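Local coordinates for SusD superfamily protein (Bacteroides fragilis, PDB 3L22) that probably binds glycans at the bacterial outer membrane, as members of the SusD family do, and carries zinc ions in the crystal, at residues 204-208 against 223-227; 80-86 against 426-432. All blocks are in the same frame, centred on the assembly; numbering follows the deposited sequence.

Contact 1 of 2, residues 204-208 against 223-227; sequences NMLKM and AGELV. With EDO (1,2-ethanediol), chain Z; EDO (1,2-ethanediol), chain T.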
ATOM      1  N   ASN A 204       1.384 -13.459  -1.878  1.00 11.27           N
ATOM      2  CA  ASN A 204       1.816 -13.814  -0.531  1.00 11.64           C
ATOM      3  C   ASN A 204       2.153 -12.609   0.335  1.00 11.78           C
ATOM      4  O   ASN A 204       1.900 -12.618   1.545  1.00 11.53           O
ATOM      5  CB  ASN A 204       2.995 -14.793  -0.599  1.00 12.13           C
ATOM      6  CG  ASN A 204       2.551 -16.224  -0.924  1.00 12.25           C
ATOM      7  OD1 ASN A 204       1.579 -16.693  -0.358  1.00 14.93           O
ATOM      8  ND2 ASN A 204       3.293 -16.930  -1.803  1.00  9.19           N
HETATM    9  N   MSE A 205       2.680 -11.551  -0.279  1.00 12.45           N
HETATM   10  CA  MSE A 205       2.904 -10.294   0.445  1.00 12.31           C
HETATM   11  C   MSE A 205       1.562  -9.717   0.919  1.00 12.82           C
HETATM   12  O   MSE A 205       1.451  -9.274   2.059  1.00 12.18           O
HETATM   13  CB  MSE A 205       3.637  -9.261  -0.423  1.00 12.25           C
HETATM   14  CG  MSE A 205       5.104  -9.549  -0.604  1.00 13.13           C
HETATM   15 SE   MSE A 205       6.059  -9.496   1.103  0.75 15.84          SE
HETATM   16  CE  MSE A 205       5.841  -7.559   1.478  1.00 15.85           C
ATOM     17  N   LEU A 206       0.548  -9.730   0.050  1.00 13.07           N
ATOM     18  CA  LEU A 206      -0.757  -9.186   0.431  1.00 13.84           C
ATOM     19  C   LEU A 206      -1.380 -10.064   1.545  1.00 14.33           C
ATOM     20  O   LEU A 206      -1.988  -9.557   2.491  1.00 15.09           O
ATOM     21  CB  LEU A 206      -1.712  -9.082  -0.776  1.00 13.21           C
ATOM     22  CG  LEU A 206      -3.051  -8.371  -0.555  1.00 13.83           C
ATOM     23  CD1 LEU A 206      -2.877  -7.025   0.179  1.00 12.06           C
ATOM     24  CD2 LEU A 206      -3.809  -8.187  -1.885  1.00 10.05           C
ATOM     25  N   LYS A 207      -1.230 -11.375   1.395  1.00 14.78           N
ATOM     26  CA  LYS A 207      -1.736 -12.323   2.363  1.00 14.67           C
ATOM     27  C   LYS A 207      -1.021 -12.069   3.706  1.00 14.13           C
ATOM     28  O   LYS A 207      -1.655 -11.982   4.745  1.00 13.30           O
ATOM     29  CB  LYS A 207      -1.483 -13.730   1.845  1.00 14.98           C
ATOM     30  CG  LYS A 207      -2.114 -14.857   2.609  1.00 16.46           C
ATOM     31  CD  LYS A 207      -1.884 -16.244   1.938  1.00 17.27           C
ATOM     32  CE  LYS A 207      -2.581 -16.408   0.603  1.00 15.92           C
ATOM     33  NZ  LYS A 207      -2.658 -17.836   0.156  1.00 13.99           N
HETATM   34  N   MSE A 208       0.283 -11.853   3.674  1.00 13.45           N
HETATM   35  CA  MSE A 208       0.970 -11.528   4.899  1.00 13.91           C
HETATM   36  C   MSE A 208       0.439 -10.254   5.549  1.00 13.76           C
HETATM   37  O   MSE A 208       0.206 -10.253   6.754  1.00 13.02           O
HETATM   38  CB  MSE A 208       2.469 -11.416   4.710  1.00 14.94           C
HETATM   39  CG  MSE A 208       3.163 -11.007   5.999  1.00 16.35           C
HETATM   40 SE   MSE A 208       5.095 -11.311   6.055  0.75 22.09          SE
HETATM   41  CE  MSE A 208       5.422 -10.513   4.535  1.00  5.48           C
ATOM     42  N   ALA A 223       2.967 -17.270   4.911  1.00 13.13           N
ATOM     43  CA  ALA A 223       2.845 -16.551   3.641  1.00 13.16           C
ATOM     44  C   ALA A 223       4.137 -15.863   3.252  1.00 13.10           C
ATOM     45  O   ALA A 223       4.611 -16.028   2.134  1.00 13.13           O
ATOM     46  CB  ALA A 223       1.711 -15.478   3.709  1.00 13.08           C
ATOM     47  N   GLY A 224       4.699 -15.064   4.163  1.00 12.24           N
ATOM     48  CA  GLY A 224       5.866 -14.263   3.825  1.00 12.06           C
ATOM     49  C   GLY A 224       7.129 -15.066   3.579  1.00 12.67           C
ATOM     50  O   GLY A 224       7.968 -14.639   2.804  1.00 12.47           O
ATOM     51  N   GLU A 225       7.263 -16.226   4.239  1.00 12.42           N
ATOM     52  CA  GLU A 225       8.413 -17.106   4.004  1.00 13.89           C
ATOM     53  C   GLU A 225       8.358 -17.790   2.649  1.00 15.24           C
ATOM     54  O   GLU A 225       9.374 -18.244   2.202  1.00 15.84           O
ATOM     55  CB  GLU A 225       8.653 -18.095   5.157  1.00 14.13           C
ATOM     56  CG  GLU A 225       9.266 -17.323   6.330  1.00 15.21           C
ATOM     57  CD  GLU A 225       9.583 -18.104   7.530  1.00 17.08           C
ATOM     58  OE1 GLU A 225       9.157 -19.277   7.623  1.00 18.87           O
ATOM     59  OE2 GLU A 225      10.275 -17.512   8.405  1.00 17.03           O
ATOM     60  N   LEU A 226       7.207 -17.769   1.965  1.00 15.85           N
ATOM     61  CA  LEU A 226       7.132 -18.215   0.581  1.00 16.69           C
ATOM     62  C   LEU A 226       7.756 -17.240  -0.437  1.00 16.59           C
ATOM     63  O   LEU A 226       7.960 -17.631  -1.560  1.00 16.60           O
ATOM     64  CB  LEU A 226       5.685 -18.556   0.197  1.00 16.45           C
ATOM     65  CG  LEU A 226       5.089 -19.763   0.923  1.00 17.18           C
ATOM     66  CD1 LEU A 226       3.569 -19.844   0.617  1.00 17.65           C
ATOM     67  CD2 LEU A 226       5.789 -21.104   0.549  1.00 15.62           C
ATOM     68  N   VAL A 227       8.061 -16.003  -0.043  1.00 17.04           N
ATOM     69  CA  VAL A 227       8.635 -14.993  -0.942  1.00 16.96           C
ATOM     70  C   VAL A 227      10.118 -15.294  -1.071  1.00 17.60           C
ATOM     71  O   VAL A 227      10.886 -14.986  -0.164  1.00 20.09           O
ATOM     72  CB  VAL A 227       8.423 -13.562  -0.387  1.00 16.62           C
ATOM     73  CG1 VAL A 227       9.206 -12.482  -1.206  1.00 15.51           C
ATOM     74  CG2 VAL A 227       6.924 -13.255  -0.274  1.00 17.23           C
TER
HETATM   75  C1  EDO Z 466      -5.348 -19.243   2.672  1.00 32.78           C
HETATM   76  O1  EDO Z 466      -4.044 -19.345   2.116  1.00 31.18           O
HETATM   77  C2  EDO Z 466      -6.155 -18.036   2.265  1.00 31.29           C
HETATM   78  O2  EDO Z 466      -5.606 -17.250   1.222  1.00 31.21           O
HETATM   79  C1  EDO T  19      12.996 -15.847   8.884  1.00 49.63           C
HETATM   80  O1  EDO T  19      12.121 -16.060   7.775  1.00 44.76           O
HETATM   81  C2  EDO T  19      14.325 -16.598   8.842  1.00 51.06           C
HETATM   82  O2  EDO T  19      14.055 -18.003   8.877  1.00 54.41           O
HETATM   83  O   HOH W   1       5.886 -16.569  -3.280  1.00 18.28           O
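Asn204 and Ala223 make the closest backbone approach between helices 200-213 and 217-225, their CA atoms lying 5.1 Å apart. The methyl of Ala223 is directed at the other helix and settles against its backbone, with CB 3.6 Å from Asn204 O and also close to Met208 N. That carbonyl and that amide are already joined by the helical bond of 204-208, so the methyl rests on a backbone turn whose polar atoms are satisfied by each other. Lys207 lays its CG beside the same methyl before its chain bends away and NZ bonds to Leu179 O and to a bound 1,2-ethanediol.

In return, Asn204 lies over the carbonyl of Ala223 and reaches Leu226. Its CB touches Ala223 O at 3.4 Å. With CG lying beside the backbone N (chi1 -78°), the amide is carried over to Leu226, where Asn204 ND2 comes 3.5 Å from Leu226 CB and the Leu226 methyl CD1 flanks the amide. A water completes this end: it accepts from Asn204 ND2 at 3.0 Å and donates to Leu226 O at 2.9 Å.

Val227 adds an apolar border, CG2 meeting Met205 SE at 4.1 Å with the two side chains nearly perpendicular. Farther along, Met208 bends at chi3 (51°) and brings both SE and CE to 3.8 Å from Gly224 CA, a close approach to bare backbone.

The segments therefore adhere through van der Waals packing, and the direct contacts are supplemented by one water-mediated polar link between the buried amide of Asn204 and the backbone at Leu226.

Contact 2 of 2, residues 80-86 against 426-432; sequences ENADTWT and WPIPQVE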
ATOM      1  N   GLU A  80     -10.612  13.394  -2.325  1.00 14.46           N
ATOM      2  CA  GLU A  80      -9.835  12.161  -2.178  1.00 14.49           C
ATOM      3  C   GLU A  80     -10.701  10.981  -1.683  1.00 14.44           C
ATOM      4  O   GLU A  80     -10.414   9.823  -1.999  1.00 14.71           O
ATOM      5  CB  GLU A  80      -8.588  12.349  -1.302  1.00 14.33           C
ATOM      6  CG  GLU A  80      -8.814  12.770   0.152  1.00 15.63           C
ATOM      7  CD  GLU A  80      -8.687  14.291   0.346  1.00 16.23           C
ATOM      8  OE1 GLU A  80      -9.237  15.052  -0.498  1.00 14.13           O
ATOM      9  OE2 GLU A  80      -8.058  14.706   1.345  1.00 14.55           O
ATOM     10  N   ASN A  81     -11.764  11.290  -0.941  1.00 13.17           N
ATOM     11  CA  ASN A  81     -12.715  10.292  -0.491  1.00 13.68           C
ATOM     12  C   ASN A  81     -13.595   9.796  -1.658  1.00 13.75           C
ATOM     13  O   ASN A  81     -13.653   8.623  -1.925  1.00 13.99           O
ATOM     14  CB  ASN A  81     -13.525  10.881   0.686  1.00 13.29           C
ATOM     15  CG  ASN A  81     -14.373   9.845   1.426  1.00 13.27           C
ATOM     16  OD1 ASN A  81     -14.423   8.651   1.060  1.00 12.95           O
ATOM     17  ND2 ASN A  81     -15.073  10.315   2.488  1.00 11.00           N
ATOM     18  N   ALA A  82     -14.220  10.713  -2.385  1.00 14.38           N
ATOM     19  CA  ALA A  82     -15.026  10.386  -3.540  1.00 14.07           C
ATOM     20  C   ALA A  82     -14.214   9.655  -4.616  1.00 14.78           C
ATOM     21  O   ALA A  82     -14.668   8.643  -5.188  1.00 14.43           O
ATOM     22  CB  ALA A  82     -15.646  11.674  -4.120  1.00 14.23           C
ATOM     23  N   ASP A  83     -13.007  10.131  -4.866  1.00 14.39           N
ATOM     24  CA  ASP A  83     -12.174   9.517  -5.887  1.00 15.65           C
ATOM     25  C   ASP A  83     -11.680   8.133  -5.494  1.00 14.81           C
ATOM     26  O   ASP A  83     -11.723   7.237  -6.314  1.00 13.88           O
ATOM     27  CB  ASP A  83     -10.968  10.372  -6.234  1.00 16.41           C
ATOM     28  CG  ASP A  83     -11.345  11.726  -6.898  1.00 19.31           C
ATOM     29  OD1 ASP A  83     -12.513  11.949  -7.303  1.00 24.38           O
ATOM     30  OD2 ASP A  83     -10.422  12.576  -6.962  1.00 23.31           O
ATOM     31  N   THR A  84     -11.207   7.960  -4.261  1.00 14.94           N
ATOM     32  CA  THR A  84     -10.745   6.657  -3.836  1.00 14.79           C
ATOM     33  C   THR A  84     -11.873   5.641  -3.961  1.00 15.15           C
ATOM     34  O   THR A  84     -11.684   4.547  -4.496  1.00 15.51           O
ATOM     35  CB  THR A  84     -10.235   6.684  -2.390  1.00 15.84           C
ATOM     36  OG1 THR A  84      -9.109   7.575  -2.313  1.00 14.92           O
ATOM     37  CG2 THR A  84      -9.857   5.254  -1.934  1.00 13.42           C
ATOM     38  N   TRP A  85     -13.047   6.025  -3.459  1.00 14.86           N
ATOM     39  CA  TRP A  85     -14.245   5.193  -3.522  1.00 14.76           C
ATOM     40  C   TRP A  85     -14.640   4.842  -4.968  1.00 14.79           C
ATOM     41  O   TRP A  85     -14.735   3.667  -5.330  1.00 14.60           O
ATOM     42  CB  TRP A  85     -15.412   5.899  -2.818  1.00 14.42           C
ATOM     43  CG  TRP A  85     -16.580   5.019  -2.584  1.00 15.25           C
ATOM     44  CD1 TRP A  85     -17.622   4.812  -3.433  1.00 14.81           C
ATOM     45  CD2 TRP A  85     -16.837   4.209  -1.423  1.00 13.50           C
ATOM     46  NE1 TRP A  85     -18.498   3.914  -2.889  1.00 16.61           N
ATOM     47  CE2 TRP A  85     -18.050   3.534  -1.652  1.00 16.41           C
ATOM     48  CE3 TRP A  85     -16.147   3.972  -0.229  1.00 14.39           C
ATOM     49  CZ2 TRP A  85     -18.608   2.647  -0.725  1.00 13.93           C
ATOM     50  CZ3 TRP A  85     -16.698   3.105   0.693  1.00 14.83           C
ATOM     51  CH2 TRP A  85     -17.937   2.460   0.441  1.00 14.49           C
ATOM     52  N   THR A  86     -14.897   5.871  -5.764  1.00 14.25           N
ATOM     53  CA  THR A  86     -15.332   5.693  -7.123  1.00 14.00           C
ATOM     54  C   THR A  86     -14.346   4.846  -7.918  1.00 13.99           C
ATOM     55  O   THR A  86     -14.765   3.888  -8.548  1.00 12.39           O
ATOM     56  CB  THR A  86     -15.541   7.048  -7.804  1.00 13.84           C
ATOM     57  OG1 THR A  86     -16.543   7.765  -7.072  1.00 15.42           O
ATOM     58  CG2 THR A  86     -16.021   6.893  -9.285  1.00 13.91           C
ATOM     59  N   TRP A 426     -12.206   7.386   7.596  1.00 14.53           N
ATOM     60  CA  TRP A 426     -12.915   8.156   6.612  1.00 14.31           C
ATOM     61  C   TRP A 426     -14.395   7.738   6.659  1.00 14.34           C
ATOM     62  O   TRP A 426     -14.692   6.560   6.855  1.00 13.87           O
ATOM     63  CB  TRP A 426     -12.345   7.836   5.232  1.00 14.45           C
ATOM     64  CG  TRP A 426     -11.078   8.539   4.874  1.00 11.45           C
ATOM     65  CD1 TRP A 426     -10.250   9.261   5.697  1.00 13.76           C
ATOM     66  CD2 TRP A 426     -10.516   8.618   3.573  1.00 10.13           C
ATOM     67  NE1 TRP A 426      -9.202   9.780   4.971  1.00 12.33           N
ATOM     68  CE2 TRP A 426      -9.354   9.411   3.661  1.00 11.97           C
ATOM     69  CE3 TRP A 426     -10.901   8.126   2.323  1.00 12.64           C
ATOM     70  CZ2 TRP A 426      -8.546   9.682   2.550  1.00 12.73           C
ATOM     71  CZ3 TRP A 426     -10.080   8.412   1.199  1.00 12.68           C
ATOM     72  CH2 TRP A 426      -8.941   9.176   1.330  1.00 12.75           C
ATOM     73  N   PRO A 427     -15.312   8.682   6.494  1.00 14.04           N
ATOM     74  CA  PRO A 427     -16.712   8.298   6.436  1.00 14.61           C
ATOM     75  C   PRO A 427     -17.071   7.836   5.020  1.00 14.45           C
ATOM     76  O   PRO A 427     -16.413   8.227   4.050  1.00 14.72           O
ATOM     77  CB  PRO A 427     -17.433   9.601   6.776  1.00 15.21           C
ATOM     78  CG  PRO A 427     -16.516  10.673   6.162  1.00 15.58           C
ATOM     79  CD  PRO A 427     -15.130  10.146   6.394  1.00 14.70           C
ATOM     80  N   ILE A 428     -18.112   7.014   4.907  1.00 14.77           N
ATOM     81  CA  ILE A 428     -18.621   6.596   3.623  1.00 15.02           C
ATOM     82  C   ILE A 428     -18.995   7.857   2.828  1.00 14.84           C
ATOM     83  O   ILE A 428     -19.709   8.693   3.349  1.00 13.47           O
ATOM     84  CB  ILE A 428     -19.860   5.675   3.740  1.00 15.88           C
ATOM     85  CG1 ILE A 428     -19.532   4.380   4.516  1.00 16.01           C
ATOM     86  CG2 ILE A 428     -20.400   5.372   2.327  1.00 15.24           C
ATOM     87  CD1 ILE A 428     -18.367   3.547   3.959  1.00 12.04           C
ATOM     88  N   PRO A 429     -18.478   8.010   1.577  1.00 14.20           N
ATOM     89  CA  PRO A 429     -18.641   9.300   0.893  1.00 14.75           C
ATOM     90  C   PRO A 429     -20.019   9.551   0.350  1.00 13.88           C
ATOM     91  O   PRO A 429     -20.756   8.614   0.078  1.00 13.88           O
ATOM     92  CB  PRO A 429     -17.650   9.220  -0.285  1.00 14.93           C
ATOM     93  CG  PRO A 429     -17.527   7.752  -0.525  1.00 15.42           C
ATOM     94  CD  PRO A 429     -17.528   7.153   0.861  1.00 14.92           C
ATOM     95  N   GLN A 430     -20.327  10.823   0.148  1.00 14.20           N
ATOM     96  CA  GLN A 430     -21.607  11.240  -0.445  1.00 14.79           C
ATOM     97  C   GLN A 430     -21.939  10.544  -1.777  1.00 14.60           C
ATOM     98  O   GLN A 430     -23.109  10.254  -2.019  1.00 13.86           O
ATOM     99  CB  GLN A 430     -21.627  12.760  -0.647  1.00 14.64           C
ATOM    100  CG  GLN A 430     -22.920  13.368  -1.239  1.00 16.91           C
ATOM    101  CD  GLN A 430     -24.152  13.227  -0.328  1.00 21.41           C
ATOM    102  OE1 GLN A 430     -24.093  12.659   0.779  1.00 22.62           O
ATOM    103  NE2 GLN A 430     -25.278  13.769  -0.793  1.00 21.23           N
ATOM    104  N   VAL A 431     -20.933  10.272  -2.620  1.00 15.04           N
ATOM    105  CA  VAL A 431     -21.209   9.575  -3.891  1.00 15.80           C
ATOM    106  C   VAL A 431     -21.923   8.244  -3.650  1.00 16.11           C
ATOM    107  O   VAL A 431     -22.859   7.913  -4.350  1.00 17.15           O
ATOM    108  CB  VAL A 431     -19.950   9.349  -4.773  1.00 16.19           C
ATOM    109  CG1 VAL A 431     -19.470  10.654  -5.325  1.00 17.36           C
ATOM    110  CG2 VAL A 431     -18.834   8.627  -4.009  1.00 12.99           C
ATOM    111  N   GLU A 432     -21.517   7.508  -2.622  1.00 16.27           N
ATOM    112  CA  GLU A 432     -22.185   6.268  -2.264  1.00 16.21           C
ATOM    113  C   GLU A 432     -23.538   6.519  -1.587  1.00 16.74           C
ATOM    114  O   GLU A 432     -24.546   5.850  -1.911  1.00 17.02           O
ATOM    115  CB  GLU A 432     -21.274   5.440  -1.349  1.00 15.79           C
ATOM    116  CG  GLU A 432     -21.800   4.070  -0.920  1.00 16.00           C
ATOM    117  CD  GLU A 432     -21.855   3.020  -2.033  1.00 17.89           C
ATOM    118  OE1 GLU A 432     -21.331   3.258  -3.132  1.00 17.19           O
ATOM    119  OE2 GLU A 432     -22.413   1.932  -1.783  1.00 17.54           O
TER
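Trp85 lays one face of its indole over the ring of Pro429, and the two side chains cross at about a right angle. Pro429 CG stands over that face, 3.9 Å from the centroid of the five-membered ring, which qualifies as a CH-pi contact; Pro429 CD stands above the plane near the CE3 rim. Ile428 CD1 approaches Trp85 CZ3 obliquely at 3.7 Å. The indole nitrogen is spent on Glu432: Trp85 NE1 donates to Glu432 OE1 over 2.9 Å, reaching it from above the carboxylate plane, with ring and carboxylate turned 54° apart. Glu432 OE2 meanwhile holds Arg151 and Asn436.

Asn81 works on the neighbouring loop. CG lies anti to the backbone N (chi1 -169°), which carries the amide to the 426-429 loop, where Asn81 ND2 donates to Pro427 O at 2.9 Å, nearly straight at 166° and close to the amide plane. OD1 lies against Pro429 CD and CB while bonding to Tyr135 OH.

Trp426 sets its six-membered ring against the helix, its CZ3 3.5 Å from Glu80 O; Thr84 OG1, itself bonded to that carbonyl, meets the ring edge in plane.

Pro429 is the N-cap residue of helix 430-435, so the contact docks a proline-rich loop and the start of the last helix, in the C-terminal SusD-family region, onto the long helix 79-103 of the N-terminal region.

Overall arrangement
Both contacts are largely buried, yet they lie on opposite sides of the chain's centre, with their own centres about 30 Å apart and nearest atoms about 14 Å apart. They share no helix. Contact 1 is local: two successive helices, 200-213 and 217-225, pack together after a short connection. Contact 2 instead brings together segments separated by 339 residues, and contact 1 falls within that span. Their chemistry differs accordingly. In contact 1, which buries 315 Å², an alanine methyl and a selenomethionine meet backbone, an asparagine meets a carbonyl and a leucine, and a water supplies the polar link; contact 2 buries 556 Å², uses two tryptophans and prolines, and adds two direct side-chain hydrogen bonds.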